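Long-range contact in uncharacterized protein (Vanderwaltozyma polyspora, PDB 5THE), which probably binds RNA as an Argonaute, the crystallised part being the C-terminal lobe with its Piwi domain of RNase H-like fold: residues 263-275 against 284-298. Sequence-based numbering, arbitrary orientation.
Sequences NLPILVLGSDVTH and IASLVGSYDDKFTQF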
ATOM      1  N   ASN A 263      -8.847  19.855  14.596  1.00 30.62           N
ATOM      2  CA  ASN A 263      -7.466  19.437  14.823  1.00 31.34           C
ATOM      3  C   ASN A 263      -7.352  17.913  14.816  1.00 30.40           C
ATOM      4  O   ASN A 263      -6.603  17.310  15.584  1.00 29.33           O
ATOM      5  CB  ASN A 263      -6.905  20.027  16.116  1.00 32.20           C
ATOM      6  CG  ASN A 263      -5.397  19.968  16.154  1.00 39.08           C
ATOM      7  OD1 ASN A 263      -4.739  20.129  15.123  1.00 44.85           O
ATOM      8  ND2 ASN A 263      -4.839  19.686  17.323  1.00 39.43           N
ATOM      9  N   LEU A 264      -8.123  17.279  13.949  1.00 24.77           N
ATOM     10  CA  LEU A 264      -8.093  15.843  13.861  1.00 23.96           C
ATOM     11  C   LEU A 264      -7.644  15.438  12.464  1.00 25.87           C
ATOM     12  O   LEU A 264      -8.049  16.070  11.480  1.00 24.72           O
ATOM     13  CB  LEU A 264      -9.474  15.241  14.156  1.00 28.90           C
ATOM     14  CG  LEU A 264      -9.907  15.253  15.624  1.00 27.02           C
ATOM     15  CD1 LEU A 264     -11.377  14.895  15.717  1.00 25.07           C
ATOM     16  CD2 LEU A 264      -9.050  14.280  16.425  1.00 25.68           C
ATOM     17  N   PRO A 265      -6.798  14.418  12.345  1.00 27.45           N
ATOM     18  CA  PRO A 265      -6.331  14.008  11.017  1.00 25.66           C
ATOM     19  C   PRO A 265      -7.473  13.454  10.183  1.00 24.51           C
ATOM     20  O   PRO A 265      -8.393  12.814  10.694  1.00 20.92           O
ATOM     21  CB  PRO A 265      -5.288  12.931  11.324  1.00 26.09           C
ATOM     22  CG  PRO A 265      -5.709  12.370  12.632  1.00 22.96           C
ATOM     23  CD  PRO A 265      -6.233  13.567  13.408  1.00 27.15           C
ATOM     24  N   ILE A 266      -7.424  13.752   8.885  1.00 24.21           N
ATOM     25  CA  ILE A 266      -8.397  13.188   7.966  1.00 25.60           C
ATOM     26  C   ILE A 266      -8.227  11.680   7.940  1.00 28.87           C
ATOM     27  O   ILE A 266      -7.107  11.159   8.003  1.00 23.16           O
ATOM     28  CB  ILE A 266      -8.216  13.805   6.570  1.00 25.33           C
ATOM     29  CG1 ILE A 266      -8.487  15.305   6.624  1.00 27.40           C
ATOM     30  CG2 ILE A 266      -9.123  13.130   5.527  1.00 26.26           C
ATOM     31  CD1 ILE A 266      -8.007  16.044   5.381  1.00 30.11           C
ATOM     32  N   LEU A 267      -9.345  10.964   7.897  1.00 24.97           N
ATOM     33  CA  LEU A 267      -9.311   9.525   7.691  1.00 20.73           C
ATOM     34  C   LEU A 267      -9.130   9.277   6.199  1.00 27.25           C
ATOM     35  O   LEU A 267     -10.010   9.609   5.396  1.00 24.70           O
ATOM     36  CB  LEU A 267     -10.591   8.883   8.212  1.00 22.30           C
ATOM     37  CG  LEU A 267     -10.772   7.417   7.807  1.00 29.55           C
ATOM     38  CD1 LEU A 267      -9.663   6.583   8.417  1.00 23.72           C
ATOM     39  CD2 LEU A 267     -12.130   6.891   8.221  1.00 26.35           C
ATOM     40  N   VAL A 268      -7.975   8.743   5.817  1.00 20.83           N
ATOM     41  CA  VAL A 268      -7.657   8.494   4.415  1.00 19.00           C
ATOM     42  C   VAL A 268      -7.883   7.016   4.157  1.00 26.59           C
ATOM     43  O   VAL A 268      -7.314   6.168   4.855  1.00 23.85           O
ATOM     44  CB  VAL A 268      -6.216   8.907   4.069  1.00 21.50           C
ATOM     45  CG1 VAL A 268      -5.910   8.577   2.617  1.00 21.37           C
ATOM     46  CG2 VAL A 268      -5.996  10.409   4.339  1.00 19.23           C
ATOM     47  N   LEU A 269      -8.715   6.708   3.160  1.00 22.59           N
ATOM     48  CA  LEU A 269      -9.092   5.348   2.819  1.00 24.59           C
ATOM     49  C   LEU A 269      -8.609   4.993   1.422  1.00 23.50           C
ATOM     50  O   LEU A 269      -8.580   5.842   0.527  1.00 24.03           O
ATOM     51  CB  LEU A 269     -10.607   5.159   2.847  1.00 25.22           C
ATOM     52  CG  LEU A 269     -11.384   5.529   4.108  1.00 25.08           C
ATOM     53  CD1 LEU A 269     -12.844   5.555   3.724  1.00 21.17           C
ATOM     54  CD2 LEU A 269     -11.113   4.492   5.196  1.00 20.09           C
ATOM     55  N   GLY A 270      -8.282   3.728   1.236  1.00 23.23           N
ATOM     56  CA  GLY A 270      -8.015   3.196  -0.089  1.00 20.43           C
ATOM     57  C   GLY A 270      -8.789   1.912  -0.302  1.00 25.21           C
ATOM     58  O   GLY A 270      -8.852   1.061   0.582  1.00 21.92           O
ATOM     59  N   SER A 271      -9.394   1.788  -1.479  1.00 23.77           N
ATOM     60  CA  SER A 271     -10.093   0.565  -1.824  1.00 30.12           C
ATOM     61  C   SER A 271      -9.694   0.095  -3.215  1.00 24.70           C
ATOM     62  O   SER A 271      -9.274   0.880  -4.067  1.00 27.29           O
ATOM     63  CB  SER A 271     -11.615   0.726  -1.744  1.00 33.02           C
ATOM     64  OG  SER A 271     -12.076   1.659  -2.685  1.00 37.44           O
ATOM     65  N   ASP A 272      -9.813  -1.210  -3.418  1.00 24.10           N
ATOM     66  CA  ASP A 272      -9.520  -1.844  -4.694  1.00 27.66           C
ATOM     67  C   ASP A 272     -10.444  -3.047  -4.813  1.00 27.30           C
ATOM     68  O   ASP A 272     -10.951  -3.569  -3.815  1.00 22.23           O
ATOM     69  CB  ASP A 272      -8.030  -2.255  -4.806  1.00 21.42           C
ATOM     70  CG  ASP A 272      -7.661  -2.830  -6.170  1.00 28.85           C
ATOM     71  OD1 ASP A 272      -8.013  -2.235  -7.204  1.00 27.88           O
ATOM     72  OD2 ASP A 272      -6.954  -3.855  -6.210  1.00 29.39           O
ATOM     73  N   VAL A 273     -10.674  -3.459  -6.048  1.00 27.52           N
ATOM     74  CA  VAL A 273     -11.367  -4.700  -6.359  1.00 31.12           C
ATOM     75  C   VAL A 273     -10.505  -5.477  -7.335  1.00 31.20           C
ATOM     76  O   VAL A 273      -9.945  -4.899  -8.273  1.00 29.78           O
ATOM     77  CB  VAL A 273     -12.763  -4.450  -6.965  1.00 34.86           C
ATOM     78  CG1 VAL A 273     -13.527  -5.763  -7.115  1.00 30.77           C
ATOM     79  CG2 VAL A 273     -13.535  -3.505  -6.103  1.00 40.27           C
ATOM     80  N   THR A 274     -10.386  -6.779  -7.118  1.00 26.98           N
ATOM     81  CA  THR A 274      -9.750  -7.649  -8.092  1.00 28.34           C
ATOM     82  C   THR A 274     -10.735  -8.736  -8.484  1.00 32.18           C
ATOM     83  O   THR A 274     -11.589  -9.136  -7.684  1.00 23.49           O
ATOM     84  CB  THR A 274      -8.482  -8.287  -7.549  1.00 26.49           C
ATOM     85  OG1 THR A 274      -8.787  -8.942  -6.306  1.00 32.08           O
ATOM     86  CG2 THR A 274      -7.421  -7.218  -7.334  1.00 38.55           C
ATOM     87  N   HIS A 275     -10.601  -9.223  -9.709  1.00 27.22           N
ATOM     88  CA  HIS A 275     -11.607 -10.098 -10.282  1.00 29.54           C
ATOM     89  C   HIS A 275     -11.031 -11.476 -10.542  1.00 32.04           C
ATOM     90  O   HIS A 275      -9.824 -11.633 -10.756  1.00 30.98           O
ATOM     91  CB  HIS A 275     -12.159  -9.511 -11.566  1.00 32.55           C
ATOM     92  CG  HIS A 275     -12.716  -8.140 -11.388  1.00 34.08           C
ATOM     93  ND1 HIS A 275     -13.874  -7.899 -10.682  1.00 32.77           N
ATOM     94  CD2 HIS A 275     -12.268  -6.932 -11.805  1.00 31.81           C
ATOM     95  CE1 HIS A 275     -14.118  -6.601 -10.672  1.00 36.06           C
ATOM     96  NE2 HIS A 275     -13.161  -5.993 -11.351  1.00 33.85           N
ATOM     97  N   ILE A 284     -13.039  -9.763  -5.307  1.00 26.94           N
ATOM     98  CA  ILE A 284     -12.557  -9.476  -3.960  1.00 26.95           C
ATOM     99  C   ILE A 284     -12.336  -7.977  -3.852  1.00 26.33           C
ATOM    100  O   ILE A 284     -11.700  -7.382  -4.725  1.00 24.50           O
ATOM    101  CB  ILE A 284     -11.256 -10.241  -3.647  1.00 27.51           C
ATOM    102  CG1 ILE A 284     -11.499 -11.739  -3.744  1.00 25.57           C
ATOM    103  CG2 ILE A 284     -10.716  -9.860  -2.255  1.00 21.78           C
ATOM    104  CD1 ILE A 284     -10.277 -12.606  -3.512  1.00 23.75           C
ATOM    105  N   ALA A 285     -12.864  -7.372  -2.788  1.00 25.15           N
ATOM    106  CA  ALA A 285     -12.685  -5.955  -2.508  1.00 30.40           C
ATOM    107  C   ALA A 285     -11.913  -5.791  -1.207  1.00 28.73           C
ATOM    108  O   ALA A 285     -12.004  -6.634  -0.311  1.00 25.14           O
ATOM    109  CB  ALA A 285     -14.034  -5.213  -2.397  1.00 27.01           C
ATOM    110  N   SER A 286     -11.149  -4.707  -1.119  1.00 22.26           N
ATOM    111  CA  SER A 286     -10.404  -4.380   0.084  1.00 27.04           C
ATOM    112  C   SER A 286     -10.608  -2.907   0.409  1.00 27.70           C
ATOM    113  O   SER A 286     -10.943  -2.100  -0.456  1.00 27.69           O
ATOM    114  CB  SER A 286      -8.912  -4.692  -0.072  1.00 22.34           C
ATOM    115  OG  SER A 286      -8.337  -3.814  -1.018  1.00 26.93           O
ATOM    116  N   LEU A 287     -10.443  -2.573   1.682  1.00 21.56           N
ATOM    117  CA  LEU A 287     -10.548  -1.199   2.150  1.00 20.71           C
ATOM    118  C   LEU A 287      -9.517  -1.025   3.251  1.00 23.76           C
ATOM    119  O   LEU A 287      -9.607  -1.694   4.282  1.00 27.87           O
ATOM    120  CB  LEU A 287     -11.957  -0.884   2.678  1.00 17.56           C
ATOM    121  CG  LEU A 287     -12.111   0.544   3.205  1.00 23.12           C
ATOM    122  CD1 LEU A 287     -12.020   1.545   2.052  1.00 19.54           C
ATOM    123  CD2 LEU A 287     -13.410   0.750   4.037  1.00 20.99           C
ATOM    124  N   VAL A 288      -8.530  -0.150   3.027  1.00 21.00           N
ATOM    125  CA  VAL A 288      -7.528   0.165   4.034  1.00 20.83           C
ATOM    126  C   VAL A 288      -7.797   1.574   4.522  1.00 23.61           C
ATOM    127  O   VAL A 288      -8.427   2.386   3.839  1.00 18.53           O
ATOM    128  CB  VAL A 288      -6.078   0.044   3.511  1.00 21.00           C
ATOM    129  CG1 VAL A 288      -5.789  -1.380   3.009  1.00 21.96           C
ATOM    130  CG2 VAL A 288      -5.827   1.065   2.406  1.00 19.60           C
ATOM    131  N   GLY A 289      -7.309   1.867   5.725  1.00 20.45           N
ATOM    132  CA  GLY A 289      -7.502   3.190   6.280  1.00 22.50           C
ATOM    133  C   GLY A 289      -6.396   3.630   7.215  1.00 23.19           C
ATOM    134  O   GLY A 289      -5.810   2.816   7.932  1.00 25.66           O
ATOM    135  N   SER A 290      -6.098   4.929   7.197  1.00 24.07           N
ATOM    136  CA  SER A 290      -5.151   5.507   8.130  1.00 22.10           C
ATOM    137  C   SER A 290      -5.784   5.617   9.511  1.00 25.69           C
ATOM    138  O   SER A 290      -6.998   5.462   9.676  1.00 23.53           O
ATOM    139  CB  SER A 290      -4.713   6.883   7.647  1.00 22.34           C
ATOM    140  OG  SER A 290      -5.826   7.763   7.641  1.00 23.94           O
ATOM    141  N   TYR A 291      -4.959   5.913  10.518  1.00 25.69           N
ATOM    142  CA  TYR A 291      -5.524   6.140  11.838  1.00 23.62           C
ATOM    143  C   TYR A 291      -4.887   7.258  12.645  1.00 23.10           C
ATOM    144  O   TYR A 291      -5.317   7.465  13.781  1.00 27.22           O
ATOM    145  CB  TYR A 291      -5.502   4.846  12.676  1.00 29.47           C
ATOM    146  CG  TYR A 291      -4.149   4.210  12.941  1.00 20.37           C
ATOM    147  CD1 TYR A 291      -3.135   4.896  13.608  1.00 23.52           C
ATOM    148  CD2 TYR A 291      -3.915   2.897  12.585  1.00 23.33           C
ATOM    149  CE1 TYR A 291      -1.922   4.286  13.879  1.00 25.78           C
ATOM    150  CE2 TYR A 291      -2.712   2.284  12.863  1.00 26.15           C
ATOM    151  CZ  TYR A 291      -1.725   2.981  13.504  1.00 30.44           C
ATOM    152  OH  TYR A 291      -0.531   2.356  13.754  1.00 38.40           O
ATOM    153  N   ASP A 292      -3.900   7.988  12.125  1.00 21.15           N
ATOM    154  CA  ASP A 292      -3.420   9.152  12.857  1.00 27.34           C
ATOM    155  C   ASP A 292      -2.876  10.177  11.865  1.00 33.22           C
ATOM    156  O   ASP A 292      -3.076  10.065  10.650  1.00 25.61           O
ATOM    157  CB  ASP A 292      -2.400   8.758  13.936  1.00 27.25           C
ATOM    158  CG  ASP A 292      -1.122   8.152  13.377  1.00 28.12           C
ATOM    159  OD1 ASP A 292      -0.832   8.272  12.171  1.00 30.80           O
ATOM    160  OD2 ASP A 292      -0.386   7.542  14.185  1.00 31.87           O
ATOM    161  N   ASP A 293      -2.178  11.176  12.392  1.00 28.14           N
ATOM    162  CA  ASP A 293      -1.669  12.264  11.573  1.00 26.27           C
ATOM    163  C   ASP A 293      -0.310  11.955  10.953  1.00 24.90           C
ATOM    164  O   ASP A 293       0.285  12.836  10.336  1.00 26.40           O
ATOM    165  CB  ASP A 293      -1.620  13.564  12.397  1.00 26.86           C
ATOM    166  CG  ASP A 293      -0.650  13.502  13.576  1.00 35.42           C
ATOM    167  OD1 ASP A 293      -0.070  12.435  13.861  1.00 36.35           O
ATOM    168  OD2 ASP A 293      -0.481  14.547  14.235  1.00 44.34           O
ATOM    169  N   LYS A 294       0.186  10.727  11.084  1.00 24.26           N
ATOM    170  CA  LYS A 294       1.427  10.342  10.416  1.00 24.47           C
ATOM    171  C   LYS A 294       1.203   9.557   9.127  1.00 23.64           C
ATOM    172  O   LYS A 294       2.069   9.581   8.248  1.00 25.25           O
ATOM    173  CB  LYS A 294       2.310   9.524  11.369  1.00 25.12           C
ATOM    174  CG  LYS A 294       2.659  10.250  12.658  1.00 29.46           C
ATOM    175  CD  LYS A 294       3.224  11.645  12.348  1.00 32.68           C
ATOM    176  CE  LYS A 294       3.551  12.430  13.620  1.00 37.54           C
ATOM    177  NZ  LYS A 294       4.115  13.775  13.266  1.00 43.65           N
ATOM    178  N   PHE A 295       0.072   8.847   9.003  1.00 21.95           N
ATOM    179  CA  PHE A 295      -0.323   8.159   7.765  1.00 23.59           C
ATOM    180  C   PHE A 295       0.682   7.087   7.359  1.00 26.41           C
ATOM    181  O   PHE A 295       0.872   6.776   6.181  1.00 29.93           O
ATOM    182  CB  PHE A 295      -0.559   9.162   6.642  1.00 20.95           C
ATOM    183  CG  PHE A 295      -1.544  10.213   7.022  1.00 22.94           C
ATOM    184  CD1 PHE A 295      -2.909   9.957   6.939  1.00 22.55           C
ATOM    185  CD2 PHE A 295      -1.106  11.428   7.539  1.00 19.91           C
ATOM    186  CE1 PHE A 295      -3.828  10.920   7.318  1.00 26.75           C
ATOM    187  CE2 PHE A 295      -2.019  12.411   7.949  1.00 26.35           C
ATOM    188  CZ  PHE A 295      -3.376  12.169   7.840  1.00 24.49           C
ATOM    189  N   THR A 296       1.284   6.498   8.361  1.00 25.00           N
ATOM    190  CA  THR A 296       2.326   5.501   8.227  1.00 24.31           C
ATOM    191  C   THR A 296       1.776   4.083   8.257  1.00 23.72           C
ATOM    192  O   THR A 296       2.434   3.145   7.778  1.00 26.55           O
ATOM    193  CB  THR A 296       3.307   5.757   9.374  1.00 31.32           C
ATOM    194  OG1 THR A 296       4.364   6.623   8.912  1.00 31.40           O
ATOM    195  CG2 THR A 296       3.815   4.504   9.938  1.00 40.53           C
ATOM    196  N   GLN A 297       0.572   3.915   8.792  1.00 24.92           N
ATOM    197  CA  GLN A 297      -0.040   2.612   9.013  1.00 26.47           C
ATOM    198  C   GLN A 297      -1.431   2.609   8.397  1.00 26.88           C
ATOM    199  O   GLN A 297      -2.249   3.488   8.701  1.00 26.29           O
ATOM    200  CB  GLN A 297      -0.114   2.315  10.502  1.00 19.91           C
ATOM    201  CG  GLN A 297       1.229   1.955  11.110  1.00 25.32           C
ATOM    202  CD  GLN A 297       1.608   0.513  10.801  1.00 28.09           C
ATOM    203  OE1 GLN A 297       0.730  -0.322  10.543  1.00 25.64           O
ATOM    204  NE2 GLN A 297       2.913   0.213  10.821  1.00 22.59           N
ATOM    205  N   PHE A 298      -1.690   1.632   7.529  1.00 22.63           N
ATOM    206  CA  PHE A 298      -2.975   1.487   6.844  1.00 24.25           C
ATOM    207  C   PHE A 298      -3.494   0.058   6.991  1.00 23.50           C
ATOM    208  O   PHE A 298      -3.505  -0.709   6.021  1.00 21.57           O
ATOM    209  CB  PHE A 298      -2.861   1.838   5.359  1.00 20.85           C
ATOM    210  CG  PHE A 298      -2.897   3.308   5.074  1.00 28.93           C
ATOM    211  CD1 PHE A 298      -1.767   4.096   5.270  1.00 24.25           C
ATOM    212  CD2 PHE A 298      -4.056   3.908   4.588  1.00 23.59           C
ATOM    213  CE1 PHE A 298      -1.793   5.449   5.002  1.00 26.86           C
ATOM    214  CE2 PHE A 298      -4.083   5.281   4.312  1.00 23.04           C
ATOM    215  CZ  PHE A 298      -2.958   6.047   4.529  1.00 24.53           C
TER
HETATM  216  O   HOH W   1      -5.783   9.470   9.680  1.00 22.40           O
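Strands 267-274 and 284-289 form an antiparallel beta hairpin in the RNase H-like Piwi domain; their axes come within 4.6 Å, with N-to-C directions at 163°. Backbone bonds alternate along it: Gly270-Val288, Asp272-Ser286 and Thr274-Ile284 are hydrogen-bonded pairs, while Leu269-Gly289, Ser271-Leu287 and Val273-Ala285 are non-hydrogen-bonded. Strand 339-344 pairs in parallel with the other edge of 267-274, so the hairpin is built into the domain's larger sheet. On the Leu269-Ser271-Val273 face, CG of Leu287 anti to the backbone N (chi1 179°) and the second torsion together bring its CD1 to 3.9 Å from Ser271 CB and 4.0 Å from Leu269 CB. The opposite face, bearing Ser286 and Ile284, lies against helix 490-515, where Ser286 OG bonds to Ala495 O.

Beyond the paired strands, Ser290 continues the ladder by one more pair, its OG taking the place of a backbone carbonyl. Its N donates to Val268 O, and its OG accepts a nearly straight bond from Val268 N (3.0 Å, 169°); the same OG donates to a water that in turn donates to Ile266 O and Asp292 O. With an alanine here Val268 N is likely to lose its acceptor, and the water one of its three tethers. The loop 291-298 then folds back against the start of the strand: Phe295 CE1 meets Val268 CG2 at 3.7 Å, the two side chains crossing at about a right angle, and Val268 CG1 makes an apolar contact with Phe298 CE2. Asp292 O lies 3.4 Å above the centre of one Phe295 ring face, while Ile266 O sits at the ring's edge, 3.4 Å from CE1.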